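Local coordinates for protein dihydrodipicolinate synthase (Bacillus clausii KSM-K16, PDB 3E96) that probably catalyses the formation of 4-hydroxy-tetrahydrodipicolinate as a TIM-barrel enzyme of the DapA family, at residues S16-T21 and N55-Y60; P118-G123 and F144-I149; N260-K265 and A280-L285. All blocks are in the same frame, centred on the assembly; numbering follows the deposited sequence.

Contact 1: S16-T21 and N55-Y60; sequences SGIPIT and NTSEFY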
loop_
_atom_site.group_PDB
_atom_site.type_symbol
_atom_site.label_atom_id
_atom_site.label_comp_id
_atom_site.label_asym_id
_atom_site.label_seq_id
_atom_site.Cartn_x
_atom_site.Cartn_y
_atom_site.Cartn_z
ATOM N N SER B 16 7.831 20.953 6.208
ATOM C CA SER B 16 6.527 20.609 5.656
ATOM C C SER B 16 5.818 19.866 6.780
ATOM O O SER B 16 6.153 18.718 7.078
ATOM C CB SER B 16 6.659 19.694 4.434
ATOM O OG SER B 16 7.024 20.432 3.282
ATOM N N GLY B 17 4.866 20.539 7.424
ATOM C CA GLY B 17 4.134 19.922 8.517
ATOM C C GLY B 17 3.037 19.016 7.998
ATOM O O GLY B 17 2.256 19.419 7.132
ATOM N N ILE B 18 2.978 17.792 8.521
ATOM C CA ILE B 18 1.968 16.827 8.095
ATOM C C ILE B 18 0.991 16.693 9.248
ATOM O O ILE B 18 1.302 16.078 10.265
ATOM C CB ILE B 18 2.577 15.433 7.819
ATOM C CG1 ILE B 18 3.944 15.569 7.135
ATOM C CG2 ILE B 18 1.614 14.621 6.956
ATOM C CD1 ILE B 18 3.929 16.328 5.833
ATOM N N PRO B 19 -0.218 17.241 9.090
ATOM C CA PRO B 19 -1.230 17.186 10.144
ATOM C C PRO B 19 -1.898 15.838 10.309
ATOM O O PRO B 19 -2.060 15.088 9.348
ATOM C CB PRO B 19 -2.230 18.244 9.700
ATOM C CG PRO B 19 -2.250 18.022 8.200
ATOM C CD PRO B 19 -0.769 17.847 7.861
ATOM N N ILE B 20 -2.278 15.532 11.544
ATOM C CA ILE B 20 -3.000 14.302 11.814
ATOM C C ILE B 20 -4.443 14.586 11.411
ATOM O O ILE B 20 -4.827 15.747 11.222
ATOM C CB ILE B 20 -3.038 13.968 13.318
ATOM C CG1 ILE B 20 -3.606 15.170 14.087
ATOM C CG2 ILE B 20 -1.664 13.591 13.812
ATOM C CD1 ILE B 20 -4.200 14.821 15.448
ATOM N N THR B 21 -5.234 13.529 11.268
ATOM C CA THR B 21 -6.655 13.673 10.987
ATOM C C THR B 21 -7.301 13.131 12.261
ATOM O O THR B 21 -7.318 11.920 12.498
ATOM C CB THR B 21 -7.128 12.817 9.794
ATOM O OG1 THR B 21 -6.409 13.195 8.612
ATOM C CG2 THR B 21 -8.625 13.034 9.556
ATOM N N ASN B 55 0.884 10.971 5.002
ATOM C CA ASN B 55 0.756 9.706 5.707
ATOM C C ASN B 55 0.516 9.883 7.200
ATOM O O ASN B 55 -0.111 9.036 7.826
ATOM C CB ASN B 55 1.966 8.815 5.427
ATOM C CG ASN B 55 1.756 7.942 4.195
ATOM O OD1 ASN B 55 2.676 7.719 3.415
ATOM N ND2 ASN B 55 0.529 7.441 4.022
ATOM N N THR B 56 0.986 10.994 7.761
ATOM C CA THR B 56 0.769 11.266 9.178
ATOM C C THR B 56 -0.725 11.552 9.362
ATOM O O THR B 56 -1.273 11.387 10.450
ATOM C CB THR B 56 1.570 12.496 9.648
ATOM O OG1 THR B 56 2.939 12.355 9.252
ATOM C CG2 THR B 56 1.511 12.623 11.171
ATOM N N SER B 57 -1.369 11.974 8.274
ATOM C CA SER B 57 -2.800 12.284 8.264
ATOM C C SER B 57 -3.629 11.010 8.108
ATOM O O SER B 57 -4.862 11.069 8.074
ATOM C CB SER B 57 -3.138 13.202 7.083
ATOM O OG SER B 57 -2.161 14.209 6.905
ATOM N N GLU B 58 -2.945 9.871 7.995
ATOM C CA GLU B 58 -3.594 8.574 7.799
ATOM C C GLU B 58 -4.432 8.579 6.520
ATOM O O GLU B 58 -5.573 8.121 6.485
ATOM C CB GLU B 58 -4.444 8.205 9.015
ATOM C CG GLU B 58 -3.607 7.877 10.241
ATOM C CD GLU B 58 -4.448 7.590 11.465
ATOM O OE1 GLU B 58 -4.915 6.438 11.619
ATOM O OE2 GLU B 58 -4.655 8.531 12.271
ATOM N N PHE B 59 -3.824 9.103 5.462
ATOM C CA PHE B 59 -4.440 9.196 4.145
ATOM C C PHE B 59 -5.146 7.917 3.687
ATOM O O PHE B 59 -6.300 7.954 3.246
ATOM C CB PHE B 59 -3.357 9.582 3.131
ATOM C CG PHE B 59 -3.805 9.531 1.703
ATOM C CD1 PHE B 59 -4.783 10.396 1.235
ATOM C CD2 PHE B 59 -3.216 8.634 0.813
ATOM C CE1 PHE B 59 -5.171 10.377 -0.100
ATOM C CE2 PHE B 59 -3.596 8.605 -0.523
ATOM C CZ PHE B 59 -4.577 9.481 -0.982
ATOM N N TYR B 60 -4.462 6.782 3.789
ATOM C CA TYR B 60 -5.041 5.521 3.343
ATOM C C TYR B 60 -6.214 5.008 4.168
ATOM O O TYR B 60 -6.895 4.065 3.762
ATOM C CB TYR B 60 -3.943 4.464 3.239
ATOM C CG TYR B 60 -2.976 4.782 2.120
ATOM C CD1 TYR B 60 -3.411 4.819 0.797
ATOM C CD2 TYR B 60 -1.641 5.084 2.384
ATOM C CE1 TYR B 60 -2.544 5.150 -0.239
ATOM C CE2 TYR B 60 -0.760 5.417 1.352
ATOM C CZ TYR B 60 -1.224 5.445 0.042
ATOM O OH TYR B 60 -0.365 5.758 -0.986
HETATM O O HOH W 1 -3.884 11.064 11.569
#
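Ser-57 and Thr-56 meet Ile-18 to Thr-21 at the mouth of a TIM barrel, where the chain leaving strand 15-17 passes the type I turn Asn-55 to Glu-58, in the loop between strand 49-50 and helix 64-78. The hydroxyl of Ser-57 stands beside its own backbone N (chi1 -41°), which brings OG within 2.6 Å of Pro-19 O; it donates nearly along the C=O axis, at a C=O...OG angle of 161°. Gly-54 N also bonds this OG, so a residue as short as serine ties two pieces of backbone together. Thr-56, predicted to bind pyruvate, crosses Ile-18 at about a right angle. The packing is tight: Ile-18 CG2 lies 3.4 Å from Thr-56 CB. Because CG2 of Ile-18 is anti to its backbone N, this branch presses on the threonine while the CG1 branch carries its end, CD1, away; the Ile-18 side chain also comes about 4 Å from that of Lys-167, the predicted Schiff-base lysine. Branching at CB lets the isoleucine bear on Thr-56 close to both backbones. Thr-21 OG1 lies 2.7 Å from Ser-57 O, yet its proton could go instead to Glu-70 OE1. Glu-58, whose OE2 is salt-bridged to Lys-265, brings its carboxylate to a bridging water. That water accepts from Thr-21 N and donates to Thr-56 O and, at 2.7 Å, to Glu-58 OE2.

Contact 2: P118-G123 and F144-I149; sequences PYVTAG and FKDPEI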
loop_
_atom_site.group_PDB
_atom_site.type_symbol
_atom_site.label_atom_id
_atom_site.label_comp_id
_atom_site.label_asym_id
_atom_site.label_seq_id
_atom_site.Cartn_x
_atom_site.Cartn_y
_atom_site.Cartn_z
ATOM N N PRO B 118 1.663 -3.721 -5.028
ATOM C CA PRO B 118 2.681 -4.680 -4.584
ATOM C C PRO B 118 3.741 -4.945 -5.652
ATOM O O PRO B 118 4.850 -5.390 -5.345
ATOM C CB PRO B 118 1.866 -5.931 -4.263
ATOM C CG PRO B 118 0.692 -5.819 -5.183
ATOM C CD PRO B 118 0.336 -4.357 -5.075
ATOM N N TYR B 119 3.393 -4.684 -6.908
ATOM C CA TYR B 119 4.333 -4.897 -7.998
ATOM C C TYR B 119 4.682 -3.574 -8.658
ATOM O O TYR B 119 3.809 -2.891 -9.203
ATOM C CB TYR B 119 3.748 -5.854 -9.045
ATOM C CG TYR B 119 2.982 -7.027 -8.466
ATOM C CD1 TYR B 119 3.501 -7.778 -7.412
ATOM C CD2 TYR B 119 1.729 -7.373 -8.966
ATOM C CE1 TYR B 119 2.784 -8.843 -6.867
ATOM C CE2 TYR B 119 1.007 -8.431 -8.435
ATOM C CZ TYR B 119 1.533 -9.161 -7.387
ATOM O OH TYR B 119 0.805 -10.199 -6.857
ATOM N N VAL B 120 5.961 -3.212 -8.595
ATOM C CA VAL B 120 6.441 -1.976 -9.200
ATOM C C VAL B 120 7.810 -2.201 -9.828
ATOM O O VAL B 120 8.585 -3.035 -9.357
ATOM C CB VAL B 120 6.577 -0.841 -8.157
ATOM C CG1 VAL B 120 5.209 -0.478 -7.593
ATOM C CG2 VAL B 120 7.528 -1.270 -7.035
ATOM N N THR B 121 8.091 -1.478 -10.911
ATOM C CA THR B 121 9.393 -1.556 -11.575
ATOM C C THR B 121 9.814 -0.121 -11.867
ATOM O O THR B 121 8.965 0.759 -12.000
ATOM C CB THR B 121 9.347 -2.340 -12.910
ATOM O OG1 THR B 121 8.435 -1.703 -13.813
ATOM C CG2 THR B 121 8.919 -3.782 -12.671
ATOM N N ALA B 122 11.118 0.115 -11.973
ATOM C CA ALA B 122 11.631 1.459 -12.219
ATOM C C ALA B 122 10.949 2.171 -13.383
ATOM O O ALA B 122 10.481 3.299 -13.234
ATOM C CB ALA B 122 13.137 1.408 -12.447
ATOM N N GLY B 123 10.905 1.518 -14.543
ATOM C CA GLY B 123 10.281 2.129 -15.705
ATOM C C GLY B 123 8.824 2.471 -15.458
ATOM O O GLY B 123 8.333 3.518 -15.890
ATOM N N PHE B 144 9.368 9.607 -2.638
ATOM C CA PHE B 144 10.199 8.507 -3.129
ATOM C C PHE B 144 10.747 7.718 -1.937
ATOM O O PHE B 144 11.647 8.191 -1.244
ATOM C CB PHE B 144 11.344 9.124 -3.936
ATOM C CG PHE B 144 11.985 8.193 -4.918
ATOM C CD1 PHE B 144 11.338 7.863 -6.104
ATOM C CD2 PHE B 144 13.247 7.669 -4.669
ATOM C CE1 PHE B 144 11.943 7.022 -7.034
ATOM C CE2 PHE B 144 13.863 6.826 -5.587
ATOM C CZ PHE B 144 13.206 6.501 -6.777
ATOM N N LYS B 145 10.224 6.514 -1.709
ATOM C CA LYS B 145 10.654 5.737 -0.551
ATOM C C LYS B 145 10.987 4.259 -0.724
ATOM O O LYS B 145 11.280 3.588 0.264
ATOM C CB LYS B 145 9.602 5.853 0.552
ATOM C CG LYS B 145 8.305 5.119 0.247
ATOM C CD LYS B 145 7.410 5.122 1.476
ATOM C CE LYS B 145 6.206 4.224 1.306
ATOM N NZ LYS B 145 5.421 4.160 2.578
ATOM N N ASP B 146 10.946 3.742 -1.946
ATOM C CA ASP B 146 11.253 2.329 -2.174
ATOM C C ASP B 146 12.710 2.137 -2.623
ATOM O O ASP B 146 13.080 2.490 -3.740
ATOM C CB ASP B 146 10.306 1.744 -3.233
ATOM C CG ASP B 146 10.452 0.243 -3.378
ATOM O OD1 ASP B 146 11.417 -0.320 -2.821
ATOM O OD2 ASP B 146 9.605 -0.376 -4.055
ATOM N N PRO B 147 13.555 1.561 -1.753
ATOM C CA PRO B 147 14.961 1.350 -2.112
ATOM C C PRO B 147 15.167 0.454 -3.324
ATOM O O PRO B 147 16.221 0.496 -3.957
ATOM C CB PRO B 147 15.554 0.741 -0.843
ATOM C CG PRO B 147 14.398 -0.024 -0.278
ATOM C CD PRO B 147 13.248 0.944 -0.450
ATOM N N GLU B 148 14.159 -0.353 -3.643
ATOM C CA GLU B 148 14.242 -1.268 -4.777
ATOM C C GLU B 148 14.094 -0.553 -6.114
ATOM O O GLU B 148 14.332 -1.145 -7.169
ATOM C CB GLU B 148 13.164 -2.349 -4.660
ATOM C CG GLU B 148 13.371 -3.312 -3.503
ATOM C CD GLU B 148 14.631 -4.136 -3.661
ATOM O OE1 GLU B 148 14.772 -4.808 -4.703
ATOM O OE2 GLU B 148 15.480 -4.115 -2.744
ATOM N N ILE B 149 13.688 0.713 -6.070
ATOM C CA ILE B 149 13.512 1.498 -7.285
ATOM C C ILE B 149 14.689 2.460 -7.461
ATOM O O ILE B 149 14.989 3.261 -6.580
ATOM C CB ILE B 149 12.184 2.297 -7.247
ATOM C CG1 ILE B 149 10.995 1.331 -7.147
ATOM C CG2 ILE B 149 12.060 3.172 -8.494
ATOM C CD1 ILE B 149 10.851 0.383 -8.333
#
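Val-120 and Ile-149 bring together two loops on the same rim of the TIM barrel, one leading into helix 122-136 and the other running from strand 140-144 to helix 152-157. The apolar contacts centre on Ile-149. Its CG1 stands beside the backbone N (chi1 -61°), and the chain carries CD1 to the other loop, 3.9 Å from Val-120 CG2; the two side chains cross at about a right angle. The same methyl sits 3.7 Å from Ala-122 N, at the start of the helix, where a small alanine lets the isoleucine come close to the backbone; CG2 of Ile-149 lies 4.1 Å from Ala-122 CA. A side-chain oxygen also meets carbon: Asp-146 OD2 faces Val-120 CG2 from the opposite direction at 3.7 Å. No hydrogen bond crosses between the two segments. Thr-121 is the N-cap, its OG1 making a weak bond to Gly-124 N and another bond with Asn-283 OD1 of the second subunit. Across from it, Asp-146 begins a type I turn closed by Ile-149 N, and forms an Asx turn within it. An alanine in place of Asp-146 would probably leave Glu-148 N without its side-chain acceptor and the turn less firmly fixed. That N-H meets Asp-146 OD1 at 2.9 Å, from above the carboxylate plane and 50° out of it.

Contact 3: N260-K265 and A280-L285; sequences NVVVIK and APVNEL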
loop_
_atom_site.group_PDB
_atom_site.type_symbol
_atom_site.label_atom_id
_atom_site.label_comp_id
_atom_site.label_asym_id
_atom_site.label_seq_id
_atom_site.Cartn_x
_atom_site.Cartn_y
_atom_site.Cartn_z
ATOM N N ASN B 260 3.885 5.083 14.294
ATOM C CA ASN B 260 4.074 6.419 13.734
ATOM C C ASN B 260 3.068 7.519 14.077
ATOM O O ASN B 260 3.462 8.621 14.472
ATOM C CB ASN B 260 4.224 6.325 12.214
ATOM C CG ASN B 260 4.666 7.635 11.598
ATOM O OD1 ASN B 260 3.896 8.593 11.525
ATOM N ND2 ASN B 260 5.916 7.686 11.160
ATOM N N VAL B 261 1.781 7.234 13.925
ATOM C CA VAL B 261 0.757 8.237 14.213
ATOM C C VAL B 261 0.123 8.071 15.588
ATOM O O VAL B 261 -0.133 9.058 16.283
ATOM C CB VAL B 261 -0.365 8.207 13.145
ATOM C CG1 VAL B 261 -1.484 9.189 13.521
ATOM C CG2 VAL B 261 0.210 8.562 11.776
ATOM N N VAL B 262 -0.127 6.830 15.988
ATOM C CA VAL B 262 -0.756 6.603 17.280
ATOM C C VAL B 262 0.060 7.199 18.435
ATOM O O VAL B 262 -0.517 7.698 19.398
ATOM C CB VAL B 262 -1.045 5.096 17.516
ATOM C CG1 VAL B 262 0.244 4.300 17.537
ATOM C CG2 VAL B 262 -1.838 4.922 18.811
ATOM N N VAL B 263 1.388 7.166 18.338
ATOM C CA VAL B 263 2.230 7.755 19.387
ATOM C C VAL B 263 1.984 9.267 19.437
ATOM O O VAL B 263 1.891 9.862 20.519
ATOM C CB VAL B 263 3.738 7.498 19.132
ATOM C CG1 VAL B 263 4.590 8.376 20.052
ATOM C CG2 VAL B 263 4.060 6.029 19.379
ATOM N N ILE B 264 1.879 9.886 18.263
ATOM C CA ILE B 264 1.621 11.321 18.188
ATOM C C ILE B 264 0.275 11.659 18.838
ATOM O O ILE B 264 0.176 12.589 19.651
ATOM C CB ILE B 264 1.602 11.813 16.717
ATOM C CG1 ILE B 264 3.018 11.784 16.140
ATOM C CG2 ILE B 264 1.040 13.229 16.636
ATOM C CD1 ILE B 264 3.095 12.183 14.678
ATOM N N LYS B 265 -0.758 10.899 18.488
ATOM C CA LYS B 265 -2.090 11.148 19.032
ATOM C C LYS B 265 -2.216 10.945 20.534
ATOM O O LYS B 265 -2.872 11.736 21.217
ATOM C CB LYS B 265 -3.133 10.301 18.294
ATOM C CG LYS B 265 -3.398 10.799 16.869
ATOM C CD LYS B 265 -4.587 10.107 16.210
ATOM C CE LYS B 265 -4.879 10.732 14.846
ATOM N NZ LYS B 265 -5.934 9.995 14.079
ATOM N N ALA B 280 -8.382 1.818 12.369
ATOM C CA ALA B 280 -7.804 0.519 12.031
ATOM C C ALA B 280 -7.264 0.797 10.628
ATOM O O ALA B 280 -7.878 1.557 9.882
ATOM C CB ALA B 280 -8.896 -0.547 11.980
ATOM N N PRO B 281 -6.166 0.140 10.215
ATOM C CA PRO B 281 -5.317 -0.870 10.858
ATOM C C PRO B 281 -4.362 -0.525 12.008
ATOM O O PRO B 281 -3.354 -1.209 12.187
ATOM C CB PRO B 281 -4.574 -1.476 9.673
ATOM C CG PRO B 281 -4.323 -0.267 8.818
ATOM C CD PRO B 281 -5.667 0.449 8.860
ATOM N N VAL B 282 -4.642 0.524 12.771
ATOM C CA VAL B 282 -3.802 0.832 13.927
ATOM C C VAL B 282 -4.726 1.133 15.099
ATOM O O VAL B 282 -5.630 1.954 14.977
ATOM C CB VAL B 282 -2.870 2.048 13.702
ATOM C CG1 VAL B 282 -2.175 2.414 15.022
ATOM C CG2 VAL B 282 -1.811 1.710 12.655
ATOM N N ASN B 283 -4.520 0.452 16.222
ATOM C CA ASN B 283 -5.355 0.696 17.393
ATOM C C ASN B 283 -4.535 1.406 18.466
ATOM O O ASN B 283 -3.454 1.925 18.176
ATOM C CB ASN B 283 -5.979 -0.618 17.903
ATOM C CG ASN B 283 -4.962 -1.580 18.488
ATOM O OD1 ASN B 283 -3.806 -1.623 18.073
ATOM N ND2 ASN B 283 -5.408 -2.380 19.453
ATOM N N GLU B 284 -5.032 1.446 19.698
ATOM C CA GLU B 284 -4.319 2.164 20.754
ATOM C C GLU B 284 -3.028 1.525 21.246
ATOM O O GLU B 284 -2.766 0.348 21.006
ATOM C CB GLU B 284 -5.254 2.425 21.944
ATOM C CG GLU B 284 -5.674 1.195 22.739
ATOM C CD GLU B 284 -6.547 0.234 21.950
ATOM O OE1 GLU B 284 -7.404 0.696 21.161
ATOM O OE2 GLU B 284 -6.388 -0.992 22.129
ATOM N N LEU B 285 -2.217 2.322 21.938
ATOM C CA LEU B 285 -0.944 1.852 22.471
ATOM C C LEU B 285 -1.138 0.874 23.619
ATOM O O LEU B 285 -2.149 0.916 24.321
ATOM C CB LEU B 285 -0.100 3.033 22.975
ATOM C CG LEU B 285 0.434 4.045 21.958
ATOM C CD1 LEU B 285 1.220 5.134 22.683
ATOM C CD2 LEU B 285 1.329 3.332 20.952
#
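Val-262, at the beginning of helix 262-270, is the bump of this contact, and the extended chain Val-282 to Leu-285 bends round it as the hollow. Its two methyls part company. With chi1 at 62°, CG1 lies between the backbone N and the carbonyl carbon and meets Leu-285 CD2 at 3.7 Å, whereas CG2 reaches the backbone, 3.5 Å from Asn-283 O. Val-282 closes the other end of the hollow, its CG1 3.8 Å from Val-262 CB. One short, forked side chain thus touches two side chains and the peptide between them, a shape that valine fills well. Leu-285 is longer, and its CD2 extends past Val-262 to Val-263 CG2 at 4.1 Å. Val-263 itself turns its CB away from this loop and packs against helix 235-252, while Leu-285 also touches Val-293; the leucine therefore lies between helix 262-270 and helix 287-299. Pro-281 packs on His-117 of the second subunit. No hydrogen bond spans the two segments: they are held by apolar fit, with one methyl against a carbonyl oxygen, and a bond from Leu-285 N to Glu-266 OE2, one residue further along the same helix, adds a polar hold.

How the contacts relate
From the N terminus, contact 1 closes a loop from the end of the first barrel strand, through helix 32-43 and strand 49-50, to the turn that follows. Contact 2 then spans helix 122-136 and strand 140-144, and contact 3 closes the shortest loop, joining the start of helix 262-270 to the chain before helix 287-299. The three follow in series, with no nesting or crossing. Contacts 1 and 3 nevertheless touch: Lys-265 NZ lies 2.8 Å from Thr-21 O, a probable hydrogen bond linking the barrel mouth to helix 262-270. Contact 2 stands apart, its centre about 22 Å from that of contact 1, and all three contacts touch the second subunit.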